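Local coordinates for protein putative sulfatase yidJ (Bacteroides fragilis, PDB 2QZU) that probably hydrolyses sulfate esters, as arylsulfatases do, with the help of a bound metal ion, at residues Pro141-Tyr146 with Pro189-Tyr194; Thr145-Gly150 with Gly173-His178; Ala137-Tyr142 with Trp154-Pro159; Pro181-Thr186 with Tyr194-Trp199. One frame throughout, in Å; residues are numbered along the deposited sequence.

Contact 1. Residues Pro141-Tyr146 with Pro189-Tyr194; sequences PYVDTY and PRDSFY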
# COMPACT_ATOMS: atom_id res chain seq x y z
N PRO A 141 12.19 20.62 -11.26
CA PRO A 141 11.02 19.73 -11.21
C PRO A 141 11.47 18.30 -10.88
O PRO A 141 12.42 17.80 -11.48
CB PRO A 141 10.43 19.86 -12.61
CG PRO A 141 11.65 20.07 -13.46
CD PRO A 141 12.44 21.06 -12.64
N TYR A 142 10.78 17.66 -9.94
CA TYR A 142 11.14 16.31 -9.53
C TYR A 142 10.95 15.27 -10.63
O TYR A 142 10.04 15.39 -11.45
CB TYR A 142 10.31 15.91 -8.30
CG TYR A 142 10.40 16.88 -7.14
CD1 TYR A 142 11.64 17.22 -6.59
CD2 TYR A 142 9.26 17.45 -6.60
CE1 TYR A 142 11.73 18.11 -5.52
CE2 TYR A 142 9.34 18.35 -5.53
CZ TYR A 142 10.58 18.67 -5.00
OH TYR A 142 10.68 19.56 -3.95
N VAL A 143 11.81 14.25 -10.64
CA VAL A 143 11.69 13.19 -11.64
C VAL A 143 10.34 12.51 -11.42
O VAL A 143 9.84 12.43 -10.29
CB VAL A 143 12.84 12.16 -11.55
CG1 VAL A 143 14.16 12.83 -11.88
CG2 VAL A 143 12.89 11.53 -10.18
N ASP A 144 9.77 12.00 -12.51
CA ASP A 144 8.45 11.38 -12.48
C ASP A 144 8.24 9.97 -11.92
O ASP A 144 7.86 9.06 -12.66
CB ASP A 144 7.84 11.47 -13.89
CG ASP A 144 6.36 11.14 -13.92
OD1 ASP A 144 5.64 11.55 -12.99
OD2 ASP A 144 5.92 10.47 -14.88
N THR A 145 8.48 9.78 -10.62
CA THR A 145 8.23 8.49 -9.98
C THR A 145 7.19 8.74 -8.89
O THR A 145 7.05 9.87 -8.42
CB THR A 145 9.51 7.85 -9.37
OG1 THR A 145 10.16 8.79 -8.51
CG2 THR A 145 10.46 7.41 -10.47
N TYR A 146 6.47 7.70 -8.50
CA TYR A 146 5.39 7.84 -7.51
C TYR A 146 5.75 8.53 -6.20
O TYR A 146 4.94 9.29 -5.65
CB TYR A 146 4.76 6.48 -7.20
CG TYR A 146 5.53 5.69 -6.17
CD1 TYR A 146 6.64 4.93 -6.53
CD2 TYR A 146 5.18 5.76 -4.82
CE1 TYR A 146 7.40 4.28 -5.57
CE2 TYR A 146 5.94 5.11 -3.85
CZ TYR A 146 7.05 4.38 -4.24
OH TYR A 146 7.85 3.78 -3.31
N PRO A 189 19.92 10.21 -19.33
CA PRO A 189 19.77 11.54 -18.74
C PRO A 189 18.76 11.48 -17.58
O PRO A 189 18.07 10.47 -17.39
CB PRO A 189 19.28 12.39 -19.92
CG PRO A 189 18.58 11.41 -20.79
CD PRO A 189 19.48 10.20 -20.73
N ARG A 190 18.67 12.57 -16.83
CA ARG A 190 17.80 12.66 -15.66
C ARG A 190 16.37 12.16 -15.82
O ARG A 190 15.85 11.48 -14.93
CB ARG A 190 17.78 14.11 -15.15
CG ARG A 190 16.97 14.32 -13.88
CD ARG A 190 17.28 15.70 -13.27
NE ARG A 190 16.64 15.89 -11.97
CZ ARG A 190 15.47 16.49 -11.78
NH1 ARG A 190 14.78 16.96 -12.81
NH2 ARG A 190 14.98 16.61 -10.55
N ASP A 191 15.72 12.48 -16.93
CA ASP A 191 14.34 12.05 -17.13
C ASP A 191 14.18 10.79 -17.98
O ASP A 191 13.07 10.48 -18.43
CB ASP A 191 13.52 13.20 -17.74
CG ASP A 191 13.48 14.43 -16.84
OD1 ASP A 191 13.03 14.30 -15.68
OD2 ASP A 191 13.91 15.52 -17.29
N SER A 192 15.27 10.06 -18.16
CA SER A 192 15.23 8.84 -18.96
C SER A 192 15.48 7.54 -18.19
O SER A 192 16.17 6.64 -18.69
CB SER A 192 16.21 8.95 -20.12
OG SER A 192 15.78 9.94 -21.04
N PHE A 193 14.94 7.45 -16.99
CA PHE A 193 15.07 6.23 -16.20
C PHE A 193 14.13 5.22 -16.85
O PHE A 193 13.27 5.60 -17.65
CB PHE A 193 14.66 6.47 -14.74
CG PHE A 193 13.35 7.19 -14.58
CD1 PHE A 193 13.30 8.58 -14.59
CD2 PHE A 193 12.17 6.47 -14.42
CE1 PHE A 193 12.08 9.25 -14.45
CE2 PHE A 193 10.95 7.13 -14.28
CZ PHE A 193 10.91 8.52 -14.30
N TYR A 194 14.28 3.95 -16.52
CA TYR A 194 13.42 2.91 -17.08
C TYR A 194 12.91 1.98 -15.99
O TYR A 194 13.51 1.86 -14.93
CB TYR A 194 14.18 2.08 -18.12
CG TYR A 194 15.41 1.39 -17.57
CD1 TYR A 194 16.64 2.04 -17.52
CD2 TYR A 194 15.34 0.08 -17.09
CE1 TYR A 194 17.77 1.42 -17.02
CE2 TYR A 194 16.48 -0.56 -16.58
CZ TYR A 194 17.68 0.12 -16.55
OH TYR A 194 18.81 -0.49 -16.05
O HOH W 1 10.89 12.49 -15.01
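Arg-190 reaches across to the backbone of Pro-141 and takes its carbonyl oxygen end-on with two nitrogens. NH1 lies 2.8 Å from Pro-141 O, nearly in line with the C=O bond, while NH2, 3.0 Å from the same O, comes from above the carbonyl plane. With CG anti to the backbone N (chi1 -176°) and the chain extended as far as NE, the guanidinium arrives with the oxygen in its own plane.

One water bridges the backbone N of Asp-144 and the carboxylate of Asp-191, accepting from the first at 2.8 Å and donating to OD1 of the second. The Asp-144 carboxylate itself pairs with Arg-149.

Packing fills in the rest. Val-143 covers Arg-190, its CG1 over the centre of one guanidinium face and 3.8 Å from Arg-190 CG, and Val-143 CB lies 4.2 Å from Phe-193 CE1. The Phe-193 ring turns its edge to the backbone, CZ 3.5 Å from Asp-144 O, and Thr-145 CG2 crosses near Phe-193 CE2 at 3.9 Å.

The type I turn Pro-189 to Ser-192, in the connection between strands 182-183 and 194-195, is thereby fastened to the long loop that leads from strand 126-130 to strand 168-172.

Contact 2. Residues Thr145-Gly150 with Gly173-His178; sequences TYNNRG and GTYDYH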
# COMPACT_ATOMS: atom_id res chain seq x y z
N THR A 145 8.48 9.78 -10.62
CA THR A 145 8.23 8.49 -9.98
C THR A 145 7.19 8.74 -8.89
O THR A 145 7.05 9.87 -8.42
CB THR A 145 9.51 7.85 -9.37
OG1 THR A 145 10.16 8.79 -8.51
CG2 THR A 145 10.46 7.41 -10.47
N TYR A 146 6.47 7.70 -8.50
CA TYR A 146 5.39 7.84 -7.51
C TYR A 146 5.75 8.53 -6.20
O TYR A 146 4.94 9.29 -5.65
CB TYR A 146 4.76 6.48 -7.20
CG TYR A 146 5.53 5.69 -6.17
CD1 TYR A 146 6.64 4.93 -6.53
CD2 TYR A 146 5.18 5.76 -4.82
CE1 TYR A 146 7.40 4.28 -5.57
CE2 TYR A 146 5.94 5.11 -3.85
CZ TYR A 146 7.05 4.38 -4.24
OH TYR A 146 7.85 3.78 -3.31
N ASN A 147 6.96 8.28 -5.68
CA ASN A 147 7.36 8.88 -4.41
C ASN A 147 7.83 10.33 -4.51
O ASN A 147 8.43 10.86 -3.58
CB ASN A 147 8.43 8.01 -3.73
CG ASN A 147 9.63 7.71 -4.62
OD1 ASN A 147 9.58 7.87 -5.84
ND2 ASN A 147 10.71 7.24 -4.00
N ASN A 148 7.55 10.96 -5.65
CA ASN A 148 7.91 12.36 -5.85
C ASN A 148 6.65 13.19 -6.07
O ASN A 148 6.72 14.39 -6.34
CB ASN A 148 8.85 12.50 -7.04
CG ASN A 148 10.29 12.18 -6.69
OD1 ASN A 148 10.59 11.80 -5.55
ND2 ASN A 148 11.18 12.35 -7.65
N ARG A 149 5.50 12.54 -5.95
CA ARG A 149 4.21 13.20 -6.09
C ARG A 149 3.76 13.62 -4.69
O ARG A 149 3.95 12.87 -3.73
CB ARG A 149 3.17 12.25 -6.69
CG ARG A 149 3.44 11.79 -8.12
CD ARG A 149 3.46 12.96 -9.10
NE ARG A 149 3.66 12.51 -10.48
CZ ARG A 149 2.67 12.21 -11.32
NH1 ARG A 149 1.41 12.32 -10.93
NH2 ARG A 149 2.95 11.81 -12.55
N GLY A 150 3.16 14.79 -4.58
CA GLY A 150 2.70 15.25 -3.29
C GLY A 150 3.56 16.33 -2.67
O GLY A 150 4.33 17.00 -3.36
N GLY A 173 17.63 6.72 -6.65
CA GLY A 173 17.71 7.38 -5.35
C GLY A 173 17.05 6.47 -4.33
O GLY A 173 17.72 5.83 -3.53
N THR A 174 15.72 6.44 -4.35
CA THR A 174 14.95 5.55 -3.50
C THR A 174 13.62 5.33 -4.20
O THR A 174 13.13 6.22 -4.90
CB THR A 174 14.78 6.08 -2.05
OG1 THR A 174 14.34 5.00 -1.21
CG2 THR A 174 13.78 7.22 -1.99
N TYR A 175 13.06 4.14 -4.04
CA TYR A 175 11.81 3.75 -4.71
C TYR A 175 11.48 2.39 -4.10
O TYR A 175 12.33 1.49 -4.12
CB TYR A 175 12.08 3.61 -6.20
CG TYR A 175 10.92 3.14 -7.05
CD1 TYR A 175 10.06 4.06 -7.66
CD2 TYR A 175 10.71 1.79 -7.28
CE1 TYR A 175 9.03 3.62 -8.50
CE2 TYR A 175 9.69 1.34 -8.10
CZ TYR A 175 8.86 2.26 -8.71
OH TYR A 175 7.88 1.80 -9.57
N ASP A 176 10.25 2.22 -3.61
CA ASP A 176 9.91 0.99 -2.91
C ASP A 176 8.89 0.01 -3.47
O ASP A 176 8.46 -0.89 -2.76
CB ASP A 176 9.53 1.34 -1.47
CG ASP A 176 10.53 2.28 -0.81
OD1 ASP A 176 11.74 2.15 -1.11
OD2 ASP A 176 10.13 3.14 -0.00
N TYR A 177 8.49 0.19 -4.73
CA TYR A 177 7.55 -0.75 -5.34
C TYR A 177 8.46 -1.80 -5.99
O TYR A 177 8.77 -1.73 -7.18
CB TYR A 177 6.69 -0.06 -6.39
CG TYR A 177 5.62 -0.96 -6.96
CD1 TYR A 177 4.50 -1.31 -6.21
CD2 TYR A 177 5.77 -1.51 -8.23
CE1 TYR A 177 3.56 -2.21 -6.70
CE2 TYR A 177 4.83 -2.40 -8.74
CZ TYR A 177 3.73 -2.75 -7.97
OH TYR A 177 2.81 -3.65 -8.46
N HIS A 178 8.89 -2.78 -5.18
CA HIS A 178 9.82 -3.83 -5.60
C HIS A 178 9.46 -4.66 -6.83
O HIS A 178 10.36 -5.17 -7.51
CB HIS A 178 10.06 -4.79 -4.44
CG HIS A 178 10.44 -4.11 -3.17
ND1 HIS A 178 9.93 -4.48 -1.94
CD2 HIS A 178 11.29 -3.08 -2.92
CE1 HIS A 178 10.45 -3.72 -1.00
NE2 HIS A 178 11.28 -2.86 -1.56
O HOH W 2 8.21 4.99 -1.18
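Tyr-146 and Tyr-175 meet in an offset edge-to-face (T-shaped) stack, joining a short 3-10 turn at 146-148 to the loop that follows strand 168-172, an edge strand of the large mixed sheet. The planes are 72° apart. Tyr-146 brings its CD1-CE1 edge over one face of Tyr-175, with CE1 only 3.4 Å from Tyr-175 CD1 and displaced toward the rim.

The same ring carries its hydroxyl on to the backbone beyond: Asp-176 N donates to Tyr-146 OH at 2.9 Å, lying close to the ring plane. Next to the stack, Asn-147 ND2 donates to Thr-174 O at 2.8 Å; the oxygen is in the amide plane, but the nitrogen stands well above the carbonyl plane.

In the second shell, Asn-147 has CG between its backbone N and carbonyl carbon (chi1 54°), which points the amide toward Thr-174, and Thr-145 OG1 donates to its OD1, fixing the rotation. Asn-147 CB in turn covers a face of Tyr-146. The far end of Tyr-175 is held by its OH bonding to Lys-180 O. Lys-24 of the second subunit bonds to Tyr-146 O, putting this buried contact beside the dimer interface. A water accepts from Tyr-146 OH and donates to Asp-176 OD2 at 2.9 Å, a second link between the two residues.

Contact 3. Residues Ala137-Tyr142 with Trp154-Pro159; sequences APYKPY and WNEWCP
Glu-156 lies against the chain at Ala-137 to Tyr-139, and its side chain carries most of the contact. CB points at the opposing backbone and packs 3.6 Å from Pro-138 CA, with the proline ring alongside. CG follows, anti to the backbone N (chi1 -179°), and comes to 3.5 Å from Ala-137 O. At the next bond the chain bends (chi2 54°), swinging the carboxylate back beside Tyr-139, where CD is 3.9 Å from both CD2 and CE2 of that ring. Carboxylate and ring planes are almost parallel, 8° apart, although OE1 meets the ring obliquely.

The two oxygens then part company. OE1 accepts from Tyr-139 N at 3.1 Å, on its anti side and somewhat out of the carboxylate plane. OE2 turns back to its own segment and accepts from Trp-157 N at 2.8 Å, a donor well above that plane. It also receives the salt bridge from Arg-190 NE, and Arg-190 makes a cation-pi contact with Tyr-139. Two backbone N-H groups and a guanidinium thus surround this buried acid, which would be expected to keep it ionised.

Beyond Glu-156, Pro-138 CG rests against the Trp-154 backbone, 3.7 Å from its C. Neither segment is helix or strand: a buried carboxylate, bonded to main-chain N-H groups of both segments, cross-links two parts of the long connection between strands 126-130 and 168-172 in the sulfatase fold.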
# COMPACT_ATOMS: atom_id res chain seq x y z
N ALA A 137 19.94 14.98 -2.86
CA ALA A 137 18.77 15.78 -2.49
C ALA A 137 17.91 16.06 -3.73
O ALA A 137 18.41 16.56 -4.74
CB ALA A 137 19.21 17.10 -1.86
N PRO A 138 16.61 15.75 -3.68
CA PRO A 138 15.77 16.01 -4.85
C PRO A 138 15.59 17.52 -5.08
O PRO A 138 15.66 18.30 -4.13
CB PRO A 138 14.44 15.34 -4.48
CG PRO A 138 14.83 14.28 -3.47
CD PRO A 138 15.86 15.01 -2.64
N TYR A 139 15.38 17.91 -6.33
CA TYR A 139 15.16 19.32 -6.65
C TYR A 139 14.11 19.42 -7.76
O TYR A 139 13.93 18.49 -8.54
CB TYR A 139 16.49 19.98 -7.07
CG TYR A 139 17.01 19.57 -8.42
CD1 TYR A 139 16.51 20.16 -9.59
CD2 TYR A 139 18.01 18.61 -8.54
CE1 TYR A 139 16.99 19.80 -10.83
CE2 TYR A 139 18.50 18.24 -9.79
CZ TYR A 139 17.98 18.84 -10.93
OH TYR A 139 18.45 18.49 -12.18
N LYS A 140 13.40 20.55 -7.81
CA LYS A 140 12.34 20.75 -8.81
C LYS A 140 12.85 21.12 -10.20
O LYS A 140 13.84 21.85 -10.33
CB LYS A 140 11.38 21.83 -8.32
CG LYS A 140 10.64 21.50 -7.04
CD LYS A 140 9.62 22.58 -6.71
CE LYS A 140 8.82 22.22 -5.46
NZ LYS A 140 7.78 23.25 -5.17
N PRO A 141 12.19 20.62 -11.26
CA PRO A 141 11.02 19.73 -11.21
C PRO A 141 11.47 18.30 -10.88
O PRO A 141 12.42 17.80 -11.48
CB PRO A 141 10.43 19.86 -12.61
CG PRO A 141 11.65 20.07 -13.46
CD PRO A 141 12.44 21.06 -12.64
N TYR A 142 10.78 17.66 -9.94
CA TYR A 142 11.14 16.31 -9.53
C TYR A 142 10.95 15.27 -10.63
O TYR A 142 10.04 15.39 -11.45
CB TYR A 142 10.31 15.91 -8.30
CG TYR A 142 10.40 16.88 -7.14
CD1 TYR A 142 11.64 17.22 -6.59
CD2 TYR A 142 9.26 17.45 -6.60
CE1 TYR A 142 11.73 18.11 -5.52
CE2 TYR A 142 9.34 18.35 -5.53
CZ TYR A 142 10.58 18.67 -5.00
OH TYR A 142 10.68 19.56 -3.95
N TRP A 154 11.17 12.22 -2.75
CA TRP A 154 12.26 11.42 -2.19
C TRP A 154 13.31 10.90 -3.17
O TRP A 154 14.42 10.57 -2.78
CB TRP A 154 11.69 10.21 -1.45
CG TRP A 154 10.98 10.54 -0.18
CD1 TRP A 154 9.81 11.23 -0.04
CD2 TRP A 154 11.43 10.23 1.14
NE1 TRP A 154 9.50 11.37 1.29
CE2 TRP A 154 10.48 10.77 2.04
CE3 TRP A 154 12.54 9.55 1.66
CZ2 TRP A 154 10.60 10.65 3.43
CZ3 TRP A 154 12.67 9.43 3.04
CH2 TRP A 154 11.70 9.98 3.91
N ASN A 155 12.94 10.81 -4.44
CA ASN A 155 13.83 10.24 -5.44
C ASN A 155 14.49 11.28 -6.34
O ASN A 155 13.85 12.24 -6.78
CB ASN A 155 13.04 9.21 -6.25
CG ASN A 155 13.88 8.46 -7.25
OD1 ASN A 155 14.99 8.01 -6.95
ND2 ASN A 155 13.35 8.30 -8.45
N GLU A 156 15.78 11.10 -6.58
CA GLU A 156 16.53 12.02 -7.42
C GLU A 156 17.62 11.28 -8.20
O GLU A 156 18.09 10.22 -7.78
CB GLU A 156 17.14 13.12 -6.55
CG GLU A 156 17.94 14.18 -7.32
CD GLU A 156 17.13 14.82 -8.44
OE1 GLU A 156 16.15 15.54 -8.15
OE2 GLU A 156 17.47 14.60 -9.62
N TRP A 157 18.01 11.84 -9.33
CA TRP A 157 19.04 11.28 -10.20
C TRP A 157 20.42 11.62 -9.65
O TRP A 157 20.60 12.65 -8.99
CB TRP A 157 18.89 11.88 -11.60
CG TRP A 157 19.90 11.43 -12.63
CD1 TRP A 157 20.16 10.15 -13.04
CD2 TRP A 157 20.72 12.28 -13.45
NE1 TRP A 157 21.08 10.15 -14.05
CE2 TRP A 157 21.45 11.44 -14.33
CE3 TRP A 157 20.91 13.67 -13.53
CZ2 TRP A 157 22.35 11.95 -15.27
CZ3 TRP A 157 21.82 14.17 -14.46
CH2 TRP A 157 22.52 13.31 -15.32
N CYS A 158 21.40 10.76 -9.91
CA CYS A 158 22.77 11.02 -9.47
C CYS A 158 23.57 11.26 -10.74
O CYS A 158 23.89 10.32 -11.46
CB CYS A 158 23.36 9.83 -8.71
SG CYS A 158 25.03 10.15 -8.07
N PRO A 159 23.89 12.53 -11.04
CA PRO A 159 24.66 12.83 -12.25
C PRO A 159 26.06 12.23 -12.13
O PRO A 159 26.54 11.98 -11.02
CB PRO A 159 24.67 14.36 -12.27
CG PRO A 159 24.63 14.72 -10.82
CD PRO A 159 23.62 13.75 -10.26

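Contact 4. Residues Pro181-Thr186 with Tyr194-Trp199; sequences PMYWNT and YYVNQW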
# COMPACT_ATOMS: atom_id res chain seq x y z
N PRO A 181 10.61 -2.06 -10.19
CA PRO A 181 11.62 -1.05 -9.85
C PRO A 181 12.06 -0.24 -11.06
O PRO A 181 11.82 -0.63 -12.20
CB PRO A 181 12.76 -1.90 -9.29
CG PRO A 181 12.69 -3.13 -10.15
CD PRO A 181 11.19 -3.41 -10.18
N MSE A 182 12.69 0.91 -10.80
CA MSE A 182 13.20 1.74 -11.88
C MSE A 182 14.68 2.00 -11.64
O MSE A 182 15.17 1.92 -10.51
CB MSE A 182 12.41 3.05 -12.00
CG MSE A 182 12.08 3.75 -10.71
SE MSE A 182 13.59 4.69 -9.96
CE MSE A 182 12.70 5.69 -8.59
N TYR A 183 15.39 2.31 -12.72
CA TYR A 183 16.82 2.55 -12.66
C TYR A 183 17.26 3.51 -13.73
O TYR A 183 16.54 3.78 -14.70
CB TYR A 183 17.58 1.24 -12.91
CG TYR A 183 17.25 0.10 -11.98
CD1 TYR A 183 17.95 -0.08 -10.78
CD2 TYR A 183 16.20 -0.77 -12.26
CE1 TYR A 183 17.62 -1.10 -9.90
CE2 TYR A 183 15.85 -1.79 -11.39
CZ TYR A 183 16.56 -1.95 -10.21
OH TYR A 183 16.20 -2.94 -9.33
N TRP A 184 18.47 4.03 -13.55
CA TRP A 184 19.12 4.89 -14.53
C TRP A 184 20.38 4.10 -14.85
O TRP A 184 21.08 3.66 -13.94
CB TRP A 184 19.56 6.22 -13.91
CG TRP A 184 18.51 7.28 -13.84
CD1 TRP A 184 18.13 8.12 -14.85
CD2 TRP A 184 17.78 7.66 -12.68
NE1 TRP A 184 17.20 9.03 -14.37
CE2 TRP A 184 16.97 8.76 -13.04
CE3 TRP A 184 17.73 7.18 -11.37
CZ2 TRP A 184 16.12 9.39 -12.13
CZ3 TRP A 184 16.89 7.81 -10.46
CH2 TRP A 184 16.09 8.91 -10.85
N ASN A 185 20.65 3.90 -16.14
CA ASN A 185 21.86 3.20 -16.54
C ASN A 185 22.95 4.28 -16.56
O ASN A 185 22.68 5.44 -16.25
CB ASN A 185 21.68 2.57 -17.93
CG ASN A 185 21.18 3.55 -18.96
OD1 ASN A 185 21.83 4.55 -19.24
ND2 ASN A 185 20.01 3.27 -19.52
N THR A 186 24.17 3.91 -16.93
CA THR A 186 25.29 4.85 -16.91
C THR A 186 25.13 6.15 -17.71
O THR A 186 25.49 7.22 -17.21
CB THR A 186 26.59 4.16 -17.36
OG1 THR A 186 26.82 3.00 -16.54
CG2 THR A 186 27.78 5.11 -17.23
N TYR A 194 14.28 3.95 -16.52
CA TYR A 194 13.42 2.91 -17.08
C TYR A 194 12.91 1.98 -15.99
O TYR A 194 13.51 1.86 -14.93
CB TYR A 194 14.18 2.08 -18.12
CG TYR A 194 15.41 1.39 -17.57
CD1 TYR A 194 16.64 2.04 -17.52
CD2 TYR A 194 15.34 0.08 -17.09
CE1 TYR A 194 17.77 1.42 -17.02
CE2 TYR A 194 16.48 -0.56 -16.58
CZ TYR A 194 17.68 0.12 -16.55
OH TYR A 194 18.81 -0.49 -16.05
N TYR A 195 11.78 1.34 -16.27
CA TYR A 195 11.18 0.40 -15.34
C TYR A 195 11.49 -1.02 -15.80
O TYR A 195 11.66 -1.27 -17.00
CB TYR A 195 9.67 0.59 -15.28
CG TYR A 195 9.22 1.85 -14.57
CD1 TYR A 195 9.20 1.91 -13.17
CD2 TYR A 195 8.82 2.97 -15.29
CE1 TYR A 195 8.78 3.06 -12.51
CE2 TYR A 195 8.40 4.13 -14.64
CZ TYR A 195 8.39 4.17 -13.25
OH TYR A 195 7.99 5.32 -12.61
N VAL A 196 11.55 -1.95 -14.85
CA VAL A 196 11.80 -3.35 -15.13
C VAL A 196 10.67 -4.19 -14.53
O VAL A 196 10.27 -3.98 -13.39
CB VAL A 196 13.14 -3.81 -14.50
CG1 VAL A 196 13.37 -5.28 -14.79
CG2 VAL A 196 14.29 -2.97 -15.04
N ASN A 197 10.14 -5.14 -15.31
CA ASN A 197 9.06 -5.99 -14.83
C ASN A 197 9.65 -7.26 -14.22
O ASN A 197 9.46 -8.36 -14.72
CB ASN A 197 8.12 -6.35 -16.00
CG ASN A 197 7.28 -5.17 -16.46
OD1 ASN A 197 6.71 -5.18 -17.55
ND2 ASN A 197 7.19 -4.14 -15.62
N GLN A 198 10.38 -7.07 -13.12
CA GLN A 198 11.03 -8.16 -12.41
C GLN A 198 11.29 -7.67 -10.99
O GLN A 198 11.46 -6.47 -10.77
CB GLN A 198 12.34 -8.52 -13.11
CG GLN A 198 13.19 -9.56 -12.41
CD GLN A 198 14.29 -10.11 -13.31
OE1 GLN A 198 14.96 -9.37 -14.03
NE2 GLN A 198 14.48 -11.43 -13.27
N TRP A 199 11.33 -8.60 -10.03
CA TRP A 199 11.58 -8.21 -8.64
C TRP A 199 12.96 -7.58 -8.55
O TRP A 199 13.93 -8.10 -9.10
CB TRP A 199 11.47 -9.45 -7.73
CG TRP A 199 11.37 -9.12 -6.26
CD1 TRP A 199 10.56 -8.19 -5.67
CD2 TRP A 199 12.07 -9.77 -5.19
NE1 TRP A 199 10.71 -8.22 -4.30
CE2 TRP A 199 11.64 -9.18 -3.98
CE3 TRP A 199 13.02 -10.80 -5.14
CZ2 TRP A 199 12.12 -9.58 -2.73
CZ3 TRP A 199 13.51 -11.20 -3.89
CH2 TRP A 199 13.05 -10.59 -2.70
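Tyr-183 CB lies off-centre on a face of the Tyr-194 ring, a CH-pi contact 4.3 Å from the centroid. Asn-185 also comes up to Tyr-194, its amide tilted 21° from the ring and ND2 3.8 Å from CE1. The two tyrosines belong to a small two-stranded beta hairpin, 182-183 with 194-195, and lie on the same face of it. The Tyr-183 ring meets Val-196 CG2 obliquely through CD2. Both hydroxyls have partners outside the hairpin, on the following helix 200-213: Tyr-183 OH bonds to Glu-204 and Tyr-194 OH to Tyr-203.

Across the sheet, Met-182 (selenomethionine) and Tyr-195 share the other face as a non-hydrogen-bonded pair. Met-182 CB is 3.6 Å from Tyr-195 CD1, and the chain then bends so that the selenium end leaves the tyrosine and heads for Thr-145 and Tyr-175. Tyr-195 is also in a cation-pi contact with Lys-180.

The backbone supplies the regular part. Tyr-183 and Tyr-194 form the antiparallel hydrogen-bonded pair, with N-H to O bonds in both directions. Beyond the non-hydrogen-bonded pair, Val-196 N continues the pattern to Pro-181 O. Between these bonds, Met-182 CA makes a CA-H...O contact 3.1 Å from Tyr-194 O. Where the strand pairing ends, the proline ring still touches the partner chain: Pro-181 CD packs 3.1 Å from Gln-198 O.

Contacts 2 and 3 are the buried ones; contacts 1 and 4 are only partly buried, contact 1 having more exposed residues. Contacts 1, 2 and 3 all draw on the long loop between strands 126-130 and 168-172, whereas contact 4 is the hairpin that contact 1 ties to it. Only contact 4 has regular strand pairing; the others rely on side chains meeting backbone or each other, charged in 1 and 3, aromatic and amide in 2. Arg-190 connects contacts 1 and 3, Asn-148 joins 2 to 3, and the Met-182 end carries contact 4 to contacts 1 and 2. Contact 2 has the most residues within reach of the second subunit, which does not touch contact 4.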